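Local coordinates for protein demethylmenaquinone Methyltransferase (PDB 1J3L) that belongs to the RraA-like family of proteins and assembles from three chains, at residues 37-42 with 128-133. Numbering follows the deposited sequence.
Sequences TLRVFE and VPLKVL
R39 lays its guanidinium against the loop 128-129 and L130. The R39 side chain runs extended, CG anti to the backbone N, and then bends at chi3, -63°, which swings the guanidinium alongside 128-130. There NH2 donates to the backbone O of P129 at 2.6 Å; the N-H...O angle of 133° shows a bent bond, although the oxygen lies at the guanidinium's edge, near its plane. One face of the same group is covered by CD2 of L130, 3.7 Å from R39 NH2, while CG2 of V128 comes in obliquely to 3.2 Å from R39 NH1. NH1 also forms a salt bridge with E125, so the guanidinium is held by two partners and its rotation is probably restricted.

T37 makes the second polar link. Its OG1 donates to the carbonyl O of V128 at 2.8 Å, with the hydroxyl tilted out of the carbonyl plane. L130 and T37 lie antiparallel alongside each other, CD1 of L130 3.7 Å from T37 CB, and CD2 of L130 reaches within 3.9 Å of L38 O; F61 and V137 add to the packing on L130.

The axes of strands 37-39 and 130-132 cross at 79° and stay 8.8 Å apart, so the two do not pair as neighbours in a sheet: strand 130-132, paired antiparallel with 135-137, lies across the end of strand 31-39 of the main mixed sheet in this RraA-like fold.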
loop_
_atom_site.group_PDB
_atom_site.type_symbol
_atom_site.label_atom_id
_atom_site.label_comp_id
_atom_site.label_asym_id
_atom_site.label_seq_id
_atom_site.Cartn_x
_atom_site.Cartn_y
_atom_site.Cartn_z
ATOM N N THR A 37 1.600 -25.590 -2.933
ATOM C CA THR A 37 1.991 -24.568 -3.896
ATOM C C THR A 37 1.409 -24.746 -5.283
ATOM O O THR A 37 0.885 -25.806 -5.638
ATOM C CB THR A 37 3.519 -24.495 -4.055
ATOM O OG1 THR A 37 3.996 -25.699 -4.678
ATOM C CG2 THR A 37 4.180 -24.332 -2.694
ATOM N N LEU A 38 1.533 -23.685 -6.071
ATOM C CA LEU A 38 1.031 -23.669 -7.428
ATOM C C LEU A 38 1.664 -22.501 -8.172
ATOM O O LEU A 38 1.789 -21.396 -7.636
ATOM C CB LEU A 38 -0.487 -23.526 -7.390
ATOM C CG LEU A 38 -1.293 -23.553 -8.675
ATOM C CD1 LEU A 38 -0.996 -24.825 -9.448
ATOM C CD2 LEU A 38 -2.772 -23.467 -8.319
ATOM N N ARG A 39 2.087 -22.757 -9.400
ATOM C CA ARG A 39 2.687 -21.720 -10.220
ATOM C C ARG A 39 1.873 -21.609 -11.493
ATOM O O ARG A 39 1.652 -22.598 -12.189
ATOM C CB ARG A 39 4.137 -22.059 -10.563
ATOM C CG ARG A 39 4.782 -21.038 -11.487
ATOM C CD ARG A 39 6.230 -21.377 -11.791
ATOM N NE ARG A 39 7.060 -21.348 -10.591
ATOM C CZ ARG A 39 7.699 -22.404 -10.098
ATOM N NH1 ARG A 39 7.610 -23.582 -10.706
ATOM N NH2 ARG A 39 8.428 -22.283 -8.993
ATOM N N VAL A 40 1.406 -20.401 -11.778
ATOM C CA VAL A 40 0.623 -20.150 -12.974
ATOM C C VAL A 40 0.862 -18.715 -13.389
ATOM O O VAL A 40 1.544 -17.949 -12.700
ATOM C CB VAL A 40 -0.898 -20.322 -12.741
ATOM C CG1 VAL A 40 -1.203 -21.737 -12.338
ATOM C CG2 VAL A 40 -1.391 -19.330 -11.673
ATOM N N PHE A 41 0.303 -18.352 -14.530
ATOM C CA PHE A 41 0.433 -16.994 -15.005
ATOM C C PHE A 41 -0.853 -16.657 -15.719
ATOM O O PHE A 41 -1.163 -17.236 -16.759
ATOM C CB PHE A 41 1.614 -16.837 -15.966
ATOM C CG PHE A 41 1.892 -15.405 -16.333
ATOM C CD1 PHE A 41 2.584 -14.570 -15.454
ATOM C CD2 PHE A 41 1.409 -14.869 -17.530
ATOM C CE1 PHE A 41 2.795 -13.220 -15.752
ATOM C CE2 PHE A 41 1.615 -13.520 -17.838
ATOM C CZ PHE A 41 2.310 -12.690 -16.945
ATOM N N GLU A 42 -1.606 -15.726 -15.153
ATOM C CA GLU A 42 -2.862 -15.307 -15.744
ATOM C C GLU A 42 -3.760 -16.426 -16.238
ATOM O O GLU A 42 -4.446 -16.268 -17.244
ATOM C CB GLU A 42 -2.576 -14.295 -16.857
ATOM C CG GLU A 42 -1.831 -13.093 -16.329
ATOM C CD GLU A 42 -1.413 -12.126 -17.399
ATOM O OE1 GLU A 42 -1.692 -12.399 -18.593
ATOM O OE2 GLU A 42 -0.806 -11.090 -17.030
ATOM N N VAL A 128 5.286 -27.424 -6.566
ATOM C CA VAL A 128 6.691 -27.254 -6.938
ATOM C C VAL A 128 7.308 -26.165 -6.070
ATOM O O VAL A 128 6.598 -25.302 -5.552
ATOM C CB VAL A 128 6.862 -26.805 -8.398
ATOM C CG1 VAL A 128 6.391 -27.890 -9.346
ATOM C CG2 VAL A 128 6.107 -25.516 -8.625
ATOM N N PRO A 129 8.639 -26.199 -5.888
ATOM C CA PRO A 129 9.284 -25.171 -5.069
ATOM C C PRO A 129 9.045 -23.812 -5.722
ATOM O O PRO A 129 9.184 -23.675 -6.936
ATOM C CB PRO A 129 10.759 -25.575 -5.110
ATOM C CG PRO A 129 10.698 -27.062 -5.242
ATOM C CD PRO A 129 9.602 -27.250 -6.265
ATOM N N LEU A 130 8.683 -22.815 -4.926
ATOM C CA LEU A 130 8.437 -21.479 -5.458
ATOM C C LEU A 130 9.458 -20.506 -4.903
ATOM O O LEU A 130 10.026 -20.728 -3.833
ATOM C CB LEU A 130 7.051 -20.972 -5.049
ATOM C CG LEU A 130 5.788 -21.783 -5.304
ATOM C CD1 LEU A 130 4.634 -21.059 -4.631
ATOM C CD2 LEU A 130 5.530 -21.946 -6.788
ATOM N N LYS A 131 9.671 -19.414 -5.625
ATOM C CA LYS A 131 10.590 -18.374 -5.185
ATOM C C LYS A 131 9.776 -17.083 -5.235
ATOM O O LYS A 131 9.514 -16.546 -6.309
ATOM C CB LYS A 131 11.800 -18.281 -6.126
ATOM C CG LYS A 131 12.944 -17.424 -5.586
ATOM C CD LYS A 131 13.841 -16.910 -6.704
ATOM C CE LYS A 131 13.061 -15.990 -7.644
ATOM N NZ LYS A 131 13.915 -15.334 -8.676
ATOM N N VAL A 132 9.370 -16.589 -4.071
ATOM C CA VAL A 132 8.559 -15.377 -4.001
ATOM C C VAL A 132 9.235 -14.261 -3.211
ATOM O O VAL A 132 9.571 -14.435 -2.037
ATOM C CB VAL A 132 7.172 -15.678 -3.374
ATOM C CG1 VAL A 132 6.367 -14.394 -3.235
ATOM C CG2 VAL A 132 6.416 -16.678 -4.246
ATOM N N LEU A 133 9.413 -13.113 -3.862
ATOM C CA LEU A 133 10.068 -11.966 -3.240
ATOM C C LEU A 133 11.317 -12.436 -2.512
ATOM O O LEU A 133 11.486 -12.199 -1.317
ATOM C CB LEU A 133 9.130 -11.251 -2.259
ATOM C CG LEU A 133 7.935 -10.481 -2.842
ATOM C CD1 LEU A 133 7.155 -9.828 -1.712
ATOM C CD2 LEU A 133 8.417 -9.420 -3.826
#